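Local coordinates for cystathionine beta-lyase family protein, YNBB B.subtilis ortholog (Clostridium acetobutylicum, PDB 3HVY) that probably acts as a pyridoxal-phosphate-dependent carbon-sulfur lyase of the cystathionine beta-lyase or methionine gamma-lyase kind, and is putatively linked to aluminium resistance, at residues Ser78-Tyr83 against Phe93-Phe98; Asn100-Ile105 against Asp128-Ile133; Pro115-Met120 against Ser176-His181; Gly234-Ala239 against Ala258-Tyr263. All blocks are in the same frame, centred on the assembly; numbering follows the deposited sequence.

Interaction 1. Residues Ser78-Tyr83 against Phe93-Phe98; sequences SLDRVY and FVRPHF
D80 on helix 78-83 and F93 on strand 93-95 bring the two backbones to 5.4 Å between their CA atoms; the segment axes run at 127° and approach to 7.4 Å. A type I turn, R95 to F98, follows the strand. The carboxylate of D80 grips the strand at two places. OD1 of D80 takes the backbone N-H of V94 at 2.9 Å, from above the carboxylate plane. OD2 of D80 receives NH1 of R95 at 3.0 Å on its syn lone pair, an almost straight salt bridge (174°) in which carboxylate and guanidinium are nearly coplanar. The same NH1 of R95 also donates to the carbonyl O of V94 at 2.8 Å, and CE1 of F93 sits over the centre of one guanidinium face, fixing the arginine in its plane and from above. NH2 of R95 donates to O of G278. Beside this polar cluster V94 points at the helix: CG2, anti to the carbonyl carbon, sits over the centre of one Y83 ring face, 3.6 Å from the centroid, a CH-pi contact, while CG1 meets CD2 of L79. Helix 287-317 packs on L79, and F93, on the other side of the strand, on helix 261-271. Strand 91-95 is one edge of the seven-stranded sheet within the chain and pairs with 255-259 through backbone bonds of F93 with I257 and R95 with G255.

Interaction 2. Residues Asn100-Ile105 against Asp128-Ile133; sequences NGTHAI and DTLHDI
T102, in the first turn of helix 101-111, meets T129, L130 and I133 in a small, largely buried side-chain contact between the cofactor-binding helix start and the segment leading into helix 131-134. The two threonine hydroxyls make its polar part: OG1 of T129 donates to OG1 of T102 at 3.2 Å. T102 has its methyl CG2 anti to the backbone N (its OG1 at chi1 -61°), which turns that methyl to the other side of CB, onto CD1 of I133 at 3.5 Å, a tight carbon pair. One turn on, CG2 of I105 touches CD2 of L130 at 4.0 Å, the two side chains crossing at about a right angle. N100 caps the helix: its OD1 accepts the N-H of H103 at 2.8 Å, nearly in line with the side-chain C=O. L109 and F110 of the same helix close over I133, and I276 of the second subunit packs on T102. OG1 of T102 and the backbone N of G101 also bond the phosphate of the pyridoxal-phosphate lysine at position 244. The hydroxyl of T129 is therefore a second-shell donor to a phosphate ligand; it probably helps orient T102, and the N-terminal end of the helix would favour the phosphate charge.

Interaction 3. Residues Pro115-Met120 against Ser176-His181; sequences PNDTMM and SIKLIH
T118 pairs with I177, M119 with L179 and M120 with I180, parallel, the strand axes 21° apart, with a one-residue beta bulge at K178. N-H of T118 bonds O of S176 at 2.7 Å and O of T118 takes K178 N; beyond the bulge O of L179 takes M120 N and O of M120 takes H181 N at 2.8 Å. Next to the bulge the N-H of L179 is buried with no partner. OG1 of T118 and OG of S176, 2.6 Å apart, form a short hydroxyl-hydroxyl bond, and OG of S176 also bonds OD1 of D174. M119 and M120 are selenomethionines on opposite faces. M119, extended, runs beside L179, and its CE ends 3.6 Å from CB of H181. M120 bends at chi3 (63°), laying CE against CD1 of I180 at 3.9 Å while SE meets CD1 of I177. The K178 side chain crosses D117 at about a right angle, CG of K178 3.3 Å from CG of D117; OD2 of D117 bonds N of R114. Helix 164-173 covers the face of M120 and I177, and L109 of helix 101-111 the face of M119 and L179. Strand 151-154 flanks 118-121 across from 177-183, which pairs next with 214-218.

Interaction 4. Residues Gly234-Ala239 against Ala258-Tyr263; sequences GADIIA and AGKEEY
I238 and A258 form an antiparallel hydrogen-bonded pair in which both backbone groups of each residue are used: N of I238 donates to O of A258 at 2.7 Å, and N of A258 to O of I238 at 3.0 Å. Next to it I237 and G259 are a non-hydrogen-bonded pair, their CA atoms only 4.1 Å apart. G259 has no side chain, and its CA lies 3.2 Å from O of D236, a CA-H...O contact. The carbonyl of D236 is satisfied by N of K260, 3.0 Å away at 162°, a bond that continues the pairing up to the N-cap of helix 261-271. OD2 of D236 forms a salt bridge with R207 and accepts the N-H of V215, and takes a weak bond from a water that also sits 2.9 Å from OH of Y263. CE of K260 lies beside OD1 of D236 at 3.5 Å without an ion pair. CB of D236 touches the Y263 ring obliquely. I237, with CG1 anti to its backbone N (chi1 -176°), reaches CB of Y263 with CD1 at 3.9 Å. This antiparallel pairing beside parallel strands is characteristic of the large domain of fold-type I pyridoxal-phosphate enzymes.

In the fold
Interactions 1, 3 and 4 all reach the seven-stranded sheet, ordered 91-95, 255-259, 237-241, 214-218, 177-183, 118-121, 151-154; the centres of 1 and 3 lie about 26 Å apart, with interaction 4 between them in strand order. Interaction 2 sits off the sheet, on helix 101-111, and touches the other three: F98 packs on A104, L130 on H181, and A239 on I105. Along the chain interaction 1 closes before interaction 2 opens, interactions 2 and 3 alternate, and interaction 4 comes last. Strand 237-241 runs on toward the cofactor lysine at 244, whose phosphate is held at interaction 2, while interactions 1 and 2, and P115 of interaction 3, touch the second subunit.

Interaction 1. Residues Ser78-Tyr83 against Phe93-Phe98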
loop_
_atom_site.group_PDB
_atom_site.type_symbol
_atom_site.label_atom_id
_atom_site.label_comp_id
_atom_site.label_asym_id
_atom_site.label_seq_id
_atom_site.Cartn_x
_atom_site.Cartn_y
_atom_site.Cartn_z
ATOM N N SER D 78 16.130 6.932 9.760
ATOM C CA SER D 78 17.361 6.230 9.453
ATOM C C SER D 78 17.723 6.342 7.979
ATOM O O SER D 78 18.933 6.303 7.617
ATOM C CB SER D 78 17.230 4.753 9.842
ATOM O OG SER D 78 17.238 4.563 11.255
ATOM N N LEU D 79 16.724 6.450 7.104
ATOM C CA LEU D 79 17.059 6.629 5.659
ATOM C C LEU D 79 17.755 7.960 5.490
ATOM O O LEU D 79 18.732 8.063 4.767
ATOM C CB LEU D 79 15.884 6.510 4.728
ATOM C CG LEU D 79 16.189 6.553 3.216
ATOM C CD1 LEU D 79 17.093 5.407 2.820
ATOM C CD2 LEU D 79 14.881 6.456 2.461
ATOM N N ASP D 80 17.244 8.997 6.128
ATOM C CA ASP D 80 17.979 10.271 6.140
ATOM C C ASP D 80 19.443 10.113 6.595
ATOM O O ASP D 80 20.335 10.712 6.012
ATOM C CB ASP D 80 17.306 11.265 7.059
ATOM C CG ASP D 80 15.931 11.712 6.563
ATOM O OD1 ASP D 80 15.575 11.406 5.420
ATOM O OD2 ASP D 80 15.175 12.356 7.362
ATOM N N ARG D 81 19.698 9.335 7.664
ATOM C CA ARG D 81 21.075 9.143 8.119
ATOM C C ARG D 81 21.908 8.374 7.092
ATOM O O ARG D 81 23.074 8.699 6.853
ATOM C CB ARG D 81 21.110 8.454 9.461
ATOM C CG ARG D 81 20.669 9.380 10.577
ATOM C CD ARG D 81 20.948 8.787 11.960
ATOM N NE ARG D 81 19.955 7.777 12.312
ATOM C CZ ARG D 81 18.750 8.047 12.834
ATOM N NH1 ARG D 81 18.372 9.279 13.150
ATOM N NH2 ARG D 81 17.920 7.059 13.091
ATOM N N VAL D 82 21.295 7.394 6.428
ATOM C CA VAL D 82 22.016 6.615 5.395
ATOM C C VAL D 82 22.437 7.535 4.220
ATOM O O VAL D 82 23.592 7.507 3.793
ATOM C CB VAL D 82 21.172 5.388 4.928
ATOM C CG1 VAL D 82 21.756 4.764 3.655
ATOM C CG2 VAL D 82 21.074 4.331 6.113
ATOM N N TYR D 83 21.510 8.360 3.724
ATOM C CA TYR D 83 21.824 9.271 2.662
ATOM C C TYR D 83 22.907 10.278 3.102
ATOM O O TYR D 83 23.818 10.578 2.333
ATOM C CB TYR D 83 20.606 10.056 2.232
ATOM C CG TYR D 83 19.774 9.518 1.086
ATOM C CD1 TYR D 83 19.162 8.288 1.146
ATOM C CD2 TYR D 83 19.500 10.332 -0.035
ATOM C CE1 TYR D 83 18.295 7.851 0.078
ATOM C CE2 TYR D 83 18.681 9.909 -1.060
ATOM C CZ TYR D 83 18.114 8.655 -1.027
ATOM O OH TYR D 83 17.281 8.256 -2.082
ATOM N N PHE D 93 17.398 14.736 4.054
ATOM C CA PHE D 93 15.947 14.830 4.180
ATOM C C PHE D 93 15.369 14.217 2.908
ATOM O O PHE D 93 15.397 14.833 1.826
ATOM C CB PHE D 93 15.553 16.284 4.346
ATOM C CG PHE D 93 14.063 16.533 4.425
ATOM C CD1 PHE D 93 13.332 16.224 5.572
ATOM C CD2 PHE D 93 13.402 17.089 3.361
ATOM C CE1 PHE D 93 12.008 16.492 5.660
ATOM C CE2 PHE D 93 12.042 17.322 3.448
ATOM C CZ PHE D 93 11.356 17.048 4.621
ATOM N N VAL D 94 14.902 12.983 3.058
ATOM C CA VAL D 94 14.398 12.164 1.996
ATOM C C VAL D 94 12.943 11.846 2.308
ATOM O O VAL D 94 12.605 11.337 3.409
ATOM C CB VAL D 94 15.189 10.835 1.915
ATOM C CG1 VAL D 94 14.761 10.041 0.654
ATOM C CG2 VAL D 94 16.700 11.074 2.005
ATOM N N ARG D 95 12.057 12.149 1.360
ATOM C CA ARG D 95 10.642 12.020 1.629
ATOM C C ARG D 95 9.906 11.687 0.372
ATOM O O ARG D 95 10.250 12.174 -0.726
ATOM C CB ARG D 95 10.056 13.329 2.149
ATOM C CG ARG D 95 10.540 13.773 3.500
ATOM C CD ARG D 95 10.016 12.885 4.613
ATOM N NE ARG D 95 10.372 13.372 5.947
ATOM C CZ ARG D 95 11.553 13.199 6.526
ATOM N NH1 ARG D 95 12.522 12.571 5.893
ATOM N NH2 ARG D 95 11.763 13.678 7.744
ATOM N N PRO D 96 8.862 10.860 0.496
ATOM C CA PRO D 96 7.974 10.555 -0.648
ATOM C C PRO D 96 7.050 11.761 -0.937
ATOM O O PRO D 96 6.426 11.874 -1.998
ATOM C CB PRO D 96 7.146 9.372 -0.118
ATOM C CG PRO D 96 7.050 9.669 1.364
ATOM C CD PRO D 96 8.430 10.173 1.719
ATOM N N HIS D 97 6.983 12.679 0.011
ATOM C CA HIS D 97 6.112 13.841 -0.115
ATOM C C HIS D 97 6.511 14.815 -1.212
ATOM O O HIS D 97 5.690 15.675 -1.607
ATOM C CB HIS D 97 6.018 14.592 1.213
ATOM C CG HIS D 97 5.674 13.712 2.382
ATOM N ND1 HIS D 97 4.491 13.824 3.083
ATOM C CD2 HIS D 97 6.366 12.694 2.967
ATOM C CE1 HIS D 97 4.461 12.897 4.033
ATOM N NE2 HIS D 97 5.588 12.207 3.992
ATOM N N PHE D 98 7.765 14.800 -1.652
ATOM C CA PHE D 98 8.134 15.690 -2.748
ATOM C C PHE D 98 7.451 15.152 -4.018
ATOM O O PHE D 98 7.525 13.961 -4.320
ATOM C CB PHE D 98 9.616 15.735 -2.985
ATOM C CG PHE D 98 10.433 16.409 -1.902
ATOM C CD1 PHE D 98 10.463 17.780 -1.772
ATOM C CD2 PHE D 98 11.228 15.639 -1.057
ATOM C CE1 PHE D 98 11.251 18.369 -0.848
ATOM C CE2 PHE D 98 12.035 16.248 -0.108
ATOM C CZ PHE D 98 12.041 17.570 -0.004
HETATM O O HOH W 1 14.237 12.637 9.665
#

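Interaction 2. Residues Asn100-Ile105 against Asp128-Ile133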
loop_
_atom_site.group_PDB
_atom_site.type_symbol
_atom_site.label_atom_id
_atom_site.label_comp_id
_atom_site.label_asym_id
_atom_site.label_seq_id
_atom_site.Cartn_x
_atom_site.Cartn_y
_atom_site.Cartn_z
ATOM N N ASN D 100 8.034 16.026 -7.175
ATOM C CA ASN D 100 9.022 15.869 -8.242
ATOM C C ASN D 100 10.345 16.503 -7.769
ATOM O O ASN D 100 10.455 16.991 -6.638
ATOM C CB ASN D 100 8.522 16.465 -9.574
ATOM C CG ASN D 100 8.225 17.949 -9.488
ATOM O OD1 ASN D 100 8.757 18.637 -8.616
ATOM N ND2 ASN D 100 7.338 18.449 -10.373
ATOM N N GLY D 101 11.362 16.483 -8.610
ATOM C CA GLY D 101 12.679 16.967 -8.180
ATOM C C GLY D 101 12.673 18.479 -8.143
ATOM O O GLY D 101 13.384 19.051 -7.347
ATOM N N THR D 102 11.829 19.111 -8.960
ATOM C CA THR D 102 11.677 20.550 -8.942
ATOM C C THR D 102 11.239 21.040 -7.580
ATOM O O THR D 102 11.703 22.105 -7.111
ATOM C CB THR D 102 10.701 21.057 -10.011
ATOM O OG1 THR D 102 11.188 20.694 -11.294
ATOM C CG2 THR D 102 10.616 22.574 -9.969
ATOM N N HIS D 103 10.372 20.252 -6.928
ATOM C CA HIS D 103 9.859 20.558 -5.616
ATOM C C HIS D 103 11.009 20.526 -4.633
ATOM O O HIS D 103 11.143 21.441 -3.829
ATOM C CB HIS D 103 8.793 19.527 -5.251
ATOM C CG HIS D 103 8.064 19.785 -3.968
ATOM N ND1 HIS D 103 7.012 18.987 -3.548
ATOM C CD2 HIS D 103 8.205 20.746 -3.023
ATOM C CE1 HIS D 103 6.572 19.422 -2.384
ATOM N NE2 HIS D 103 7.273 20.499 -2.049
ATOM N N ALA D 104 11.844 19.497 -4.689
ATOM C CA ALA D 104 13.004 19.383 -3.776
ATOM C C ALA D 104 13.998 20.541 -3.978
ATOM O O ALA D 104 14.470 21.134 -3.006
ATOM C CB ALA D 104 13.709 18.065 -3.960
ATOM N N ILE D 105 14.256 20.882 -5.236
ATOM C CA ILE D 105 15.159 21.968 -5.591
ATOM C C ILE D 105 14.587 23.293 -5.109
ATOM O O ILE D 105 15.244 24.032 -4.381
ATOM C CB ILE D 105 15.474 21.995 -7.117
ATOM C CG1 ILE D 105 16.335 20.765 -7.510
ATOM C CG2 ILE D 105 16.200 23.320 -7.515
ATOM C CD1 ILE D 105 16.260 20.444 -8.943
ATOM N N ASP D 128 13.914 24.857 -17.400
ATOM C CA ASP D 128 12.616 25.560 -17.607
ATOM C C ASP D 128 11.679 25.522 -16.420
ATOM O O ASP D 128 11.048 26.496 -16.093
ATOM C CB ASP D 128 11.879 24.938 -18.803
ATOM C CG ASP D 128 12.592 25.195 -20.137
ATOM O OD1 ASP D 128 13.201 26.289 -20.299
ATOM O OD2 ASP D 128 12.522 24.297 -21.019
ATOM N N THR D 129 11.641 24.390 -15.751
ATOM C CA THR D 129 10.779 24.222 -14.604
ATOM C C THR D 129 11.146 25.093 -13.418
ATOM O O THR D 129 10.318 25.271 -12.534
ATOM C CB THR D 129 10.762 22.747 -14.176
ATOM O OG1 THR D 129 12.099 22.325 -13.831
ATOM C CG2 THR D 129 10.241 21.901 -15.327
ATOM N N LEU D 130 12.345 25.674 -13.397
ATOM C CA LEU D 130 12.719 26.588 -12.318
ATOM C C LEU D 130 12.325 28.004 -12.539
ATOM O O LEU D 130 12.490 28.821 -11.658
ATOM C CB LEU D 130 14.232 26.639 -12.127
ATOM C CG LEU D 130 14.886 25.524 -11.366
ATOM C CD1 LEU D 130 16.150 26.162 -10.803
ATOM C CD2 LEU D 130 13.969 25.039 -10.286
ATOM N N HIS D 131 11.841 28.321 -13.720
ATOM C CA HIS D 131 11.610 29.708 -14.070
ATOM C C HIS D 131 10.559 30.356 -13.219
ATOM O O HIS D 131 10.690 31.528 -12.849
ATOM C CB HIS D 131 11.349 29.826 -15.558
ATOM C CG HIS D 131 12.549 29.468 -16.395
ATOM N ND1 HIS D 131 12.726 29.929 -17.677
ATOM C CD2 HIS D 131 13.651 28.727 -16.107
ATOM C CE1 HIS D 131 13.863 29.454 -18.160
ATOM N NE2 HIS D 131 14.458 28.743 -17.219
ATOM N N ASP D 132 9.534 29.600 -12.866
ATOM C CA ASP D 132 8.488 30.135 -11.960
ATOM C C ASP D 132 8.937 30.195 -10.502
ATOM O O ASP D 132 8.488 31.092 -9.775
ATOM C CB ASP D 132 7.188 29.342 -12.091
ATOM C CG ASP D 132 6.365 29.729 -13.356
ATOM O OD1 ASP D 132 6.527 30.840 -13.905
ATOM O OD2 ASP D 132 5.516 28.928 -13.767
ATOM N N ILE D 133 9.803 29.253 -10.080
ATOM C CA ILE D 133 10.433 29.307 -8.720
ATOM C C ILE D 133 11.171 30.648 -8.535
ATOM O O ILE D 133 10.941 31.370 -7.585
ATOM C CB ILE D 133 11.348 28.104 -8.445
ATOM C CG1 ILE D 133 10.481 26.875 -8.170
ATOM C CG2 ILE D 133 12.314 28.351 -7.211
ATOM C CD1 ILE D 133 11.171 25.541 -8.295
#

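Interaction 3. Residues Pro115-Met120 against Ser176-His181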
loop_
_atom_site.group_PDB
_atom_site.type_symbol
_atom_site.label_atom_id
_atom_site.label_comp_id
_atom_site.label_asym_id
_atom_site.label_seq_id
_atom_site.Cartn_x
_atom_site.Cartn_y
_atom_site.Cartn_z
ATOM N N PRO D 115 13.725 37.868 1.882
ATOM C CA PRO D 115 13.617 39.098 1.121
ATOM C C PRO D 115 14.893 39.942 1.204
ATOM O O PRO D 115 15.472 40.097 2.293
ATOM C CB PRO D 115 12.430 39.810 1.802
ATOM C CG PRO D 115 11.648 38.720 2.443
ATOM C CD PRO D 115 12.632 37.711 2.866
ATOM N N ASN D 116 15.260 40.534 0.068
ATOM C CA ASN D 116 16.453 41.358 -0.110
ATOM C C ASN D 116 17.719 40.545 -0.287
ATOM O O ASN D 116 18.765 41.133 -0.552
ATOM C CB ASN D 116 16.657 42.408 0.984
ATOM C CG ASN D 116 15.480 43.302 1.127
ATOM O OD1 ASN D 116 14.911 43.751 0.142
ATOM N ND2 ASN D 116 15.075 43.541 2.363
ATOM N N ASP D 117 17.623 39.215 -0.164
ATOM C CA ASP D 117 18.729 38.346 -0.494
ATOM C C ASP D 117 18.785 38.210 -2.018
ATOM O O ASP D 117 17.785 38.393 -2.706
ATOM C CB ASP D 117 18.552 36.930 0.042
ATOM C CG ASP D 117 18.766 36.796 1.528
ATOM O OD1 ASP D 117 19.215 37.739 2.175
ATOM O OD2 ASP D 117 18.544 35.668 2.032
ATOM N N THR D 118 19.976 37.929 -2.539
ATOM C CA THR D 118 20.143 37.605 -3.952
ATOM C C THR D 118 20.585 36.167 -4.160
ATOM O O THR D 118 21.473 35.675 -3.462
ATOM C CB THR D 118 21.134 38.516 -4.630
ATOM O OG1 THR D 118 20.724 39.873 -4.468
ATOM C CG2 THR D 118 21.227 38.168 -6.121
HETATM N N MSE D 119 19.934 35.500 -5.114
HETATM C CA MSE D 119 20.286 34.162 -5.594
HETATM C C MSE D 119 21.013 34.336 -6.932
HETATM O O MSE D 119 20.598 35.136 -7.774
HETATM C CB MSE D 119 19.022 33.330 -5.844
HETATM C CG MSE D 119 19.270 32.021 -6.506
HETATM SE SE MSE D 119 17.593 31.111 -7.014
HETATM C CE MSE D 119 18.405 29.679 -8.125
HETATM N N MSE D 120 22.082 33.571 -7.146
HETATM C CA MSE D 120 22.834 33.722 -8.377
HETATM C C MSE D 120 23.102 32.394 -9.018
HETATM O O MSE D 120 23.711 31.502 -8.396
HETATM C CB MSE D 120 24.144 34.500 -8.153
HETATM C CG MSE D 120 24.974 34.722 -9.472
HETATM SE SE MSE D 120 26.500 35.890 -9.304
HETATM C CE MSE D 120 27.495 34.786 -8.032
ATOM N N SER D 176 24.705 41.148 -0.991
ATOM C CA SER D 176 23.419 40.493 -0.804
ATOM C C SER D 176 23.352 39.092 -1.376
ATOM O O SER D 176 22.322 38.443 -1.202
ATOM C CB SER D 176 22.300 41.299 -1.451
ATOM O OG SER D 176 22.305 41.121 -2.848
ATOM N N ILE D 177 24.405 38.629 -2.067
ATOM C CA ILE D 177 24.359 37.312 -2.702
ATOM C C ILE D 177 24.516 36.255 -1.643
ATOM O O ILE D 177 25.598 36.092 -1.107
ATOM C CB ILE D 177 25.447 37.100 -3.748
ATOM C CG1 ILE D 177 25.271 38.064 -4.918
ATOM C CG2 ILE D 177 25.380 35.652 -4.268
ATOM C CD1 ILE D 177 26.445 38.063 -5.924
ATOM N N LYS D 178 23.449 35.524 -1.331
ATOM C CA LYS D 178 23.513 34.533 -0.254
ATOM C C LYS D 178 23.632 33.077 -0.701
ATOM O O LYS D 178 24.043 32.196 0.085
ATOM C CB LYS D 178 22.265 34.668 0.617
ATOM C CG LYS D 178 21.991 36.087 1.165
ATOM C CD LYS D 178 23.129 36.659 1.999
ATOM C CE LYS D 178 22.744 37.989 2.615
ATOM N NZ LYS D 178 23.714 38.262 3.661
ATOM N N LEU D 179 23.290 32.828 -1.955
ATOM C CA LEU D 179 23.220 31.474 -2.493
ATOM C C LEU D 179 23.625 31.501 -3.940
ATOM O O LEU D 179 23.191 32.356 -4.709
ATOM C CB LEU D 179 21.795 30.925 -2.348
ATOM C CG LEU D 179 21.574 29.462 -2.776
ATOM C CD1 LEU D 179 20.496 28.849 -1.914
ATOM C CD2 LEU D 179 21.221 29.342 -4.281
ATOM N N ILE D 180 24.521 30.592 -4.270
ATOM C CA ILE D 180 24.969 30.322 -5.621
ATOM C C ILE D 180 24.376 28.963 -6.013
ATOM O O ILE D 180 24.495 27.951 -5.270
ATOM C CB ILE D 180 26.509 30.309 -5.687
ATOM C CG1 ILE D 180 27.028 31.760 -5.634
ATOM C CG2 ILE D 180 27.036 29.564 -6.914
ATOM C CD1 ILE D 180 28.508 31.877 -5.716
ATOM N N HIS D 181 23.732 28.980 -7.165
ATOM C CA HIS D 181 23.081 27.830 -7.753
ATOM C C HIS D 181 23.884 27.283 -8.938
ATOM O O HIS D 181 24.164 28.009 -9.892
ATOM C CB HIS D 181 21.667 28.252 -8.146
ATOM C CG HIS D 181 21.012 27.351 -9.150
ATOM N ND1 HIS D 181 20.661 27.790 -10.404
ATOM C CD2 HIS D 181 20.676 26.043 -9.100
ATOM C CE1 HIS D 181 20.119 26.787 -11.077
ATOM N NE2 HIS D 181 20.150 25.706 -10.317
#

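Interaction 4. Residues Gly234-Ala239 against Ala258-Tyr263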
loop_
_atom_site.group_PDB
_atom_site.type_symbol
_atom_site.label_atom_id
_atom_site.label_comp_id
_atom_site.label_asym_id
_atom_site.label_seq_id
_atom_site.Cartn_x
_atom_site.Cartn_y
_atom_site.Cartn_z
ATOM N N GLY D 234 32.672 20.354 -1.803
ATOM C CA GLY D 234 32.331 21.668 -1.241
ATOM C C GLY D 234 30.915 22.171 -1.363
ATOM O O GLY D 234 30.643 23.296 -0.974
ATOM N N ALA D 235 30.015 21.400 -1.948
ATOM C CA ALA D 235 28.649 21.829 -2.025
ATOM C C ALA D 235 28.094 21.873 -0.601
ATOM O O ALA D 235 28.331 20.943 0.185
ATOM C CB ALA D 235 27.799 20.847 -2.923
ATOM N N ASP D 236 27.339 22.928 -0.279
ATOM C CA ASP D 236 26.665 23.071 1.021
ATOM C C ASP D 236 25.325 22.367 1.101
ATOM O O ASP D 236 24.881 21.986 2.161
ATOM C CB ASP D 236 26.442 24.540 1.326
ATOM C CG ASP D 236 27.748 25.287 1.570
ATOM O OD1 ASP D 236 28.563 24.791 2.358
ATOM O OD2 ASP D 236 27.946 26.356 0.956
ATOM N N ILE D 237 24.669 22.221 -0.034
ATOM C CA ILE D 237 23.387 21.628 -0.106
ATOM C C ILE D 237 23.132 21.188 -1.540
ATOM O O ILE D 237 23.537 21.846 -2.512
ATOM C CB ILE D 237 22.289 22.583 0.456
ATOM C CG1 ILE D 237 20.921 21.907 0.472
ATOM C CG2 ILE D 237 22.303 23.956 -0.227
ATOM C CD1 ILE D 237 19.785 22.734 1.188
ATOM N N ILE D 238 22.511 20.025 -1.650
ATOM C CA ILE D 238 22.146 19.441 -2.952
ATOM C C ILE D 238 20.695 18.954 -2.880
ATOM O O ILE D 238 20.149 18.808 -1.794
ATOM C CB ILE D 238 23.087 18.292 -3.371
ATOM C CG1 ILE D 238 22.940 17.063 -2.456
ATOM C CG2 ILE D 238 24.544 18.751 -3.399
ATOM C CD1 ILE D 238 23.754 15.848 -2.944
ATOM N N ALA D 239 20.084 18.722 -4.046
ATOM C CA ALA D 239 18.710 18.245 -4.146
ATOM C C ALA D 239 18.567 17.417 -5.386
ATOM O O ALA D 239 19.308 17.619 -6.393
ATOM C CB ALA D 239 17.685 19.397 -4.177
ATOM N N ALA D 258 20.120 17.254 0.757
ATOM C CA ALA D 258 21.260 16.826 1.558
ATOM C C ALA D 258 22.278 17.947 1.648
ATOM O O ALA D 258 22.488 18.718 0.708
ATOM C CB ALA D 258 21.930 15.589 0.986
ATOM N N GLY D 259 22.941 18.009 2.791
ATOM C CA GLY D 259 23.925 19.059 3.040
ATOM C C GLY D 259 24.147 19.380 4.507
ATOM O O GLY D 259 23.936 18.548 5.396
ATOM N N LYS D 260 24.589 20.604 4.759
ATOM C CA LYS D 260 24.780 21.087 6.093
ATOM C C LYS D 260 23.463 21.096 6.817
ATOM O O LYS D 260 22.464 21.464 6.249
ATOM C CB LYS D 260 25.418 22.504 6.064
ATOM C CG LYS D 260 26.805 22.416 5.407
ATOM C CD LYS D 260 27.854 23.276 5.961
ATOM C CE LYS D 260 29.219 22.969 5.294
ATOM N NZ LYS D 260 30.108 22.038 6.085
ATOM N N GLU D 261 23.481 20.724 8.091
ATOM C CA GLU D 261 22.272 20.686 8.892
ATOM C C GLU D 261 21.514 22.019 8.872
ATOM O O GLU D 261 20.318 22.032 8.760
ATOM C CB GLU D 261 22.582 20.266 10.313
ATOM C CG GLU D 261 21.368 20.065 11.242
ATOM C CD GLU D 261 20.860 21.371 11.864
ATOM O OE1 GLU D 261 21.698 22.245 12.213
ATOM O OE2 GLU D 261 19.614 21.519 12.022
ATOM N N GLU D 262 22.209 23.120 8.964
ATOM C CA GLU D 262 21.550 24.407 8.967
ATOM C C GLU D 262 20.705 24.572 7.714
ATOM O O GLU D 262 19.581 24.981 7.811
ATOM C CB GLU D 262 22.602 25.516 9.111
ATOM C CG GLU D 262 22.116 26.921 8.876
ATOM C CD GLU D 262 23.233 27.978 9.023
ATOM O OE1 GLU D 262 24.428 27.611 9.166
ATOM O OE2 GLU D 262 22.904 29.188 8.961
ATOM N N TYR D 263 21.246 24.249 6.535
ATOM C CA TYR D 263 20.550 24.508 5.281
ATOM C C TYR D 263 19.471 23.463 4.965
ATOM O O TYR D 263 18.393 23.802 4.432
ATOM C CB TYR D 263 21.561 24.637 4.141
ATOM C CG TYR D 263 22.686 25.602 4.467
ATOM C CD1 TYR D 263 22.423 26.819 5.087
ATOM C CD2 TYR D 263 24.004 25.308 4.149
ATOM C CE1 TYR D 263 23.450 27.720 5.388
ATOM C CE2 TYR D 263 25.044 26.215 4.411
ATOM C CZ TYR D 263 24.769 27.419 5.037
ATOM O OH TYR D 263 25.807 28.342 5.349
HETATM O O HOH W 2 28.058 28.337 3.575
#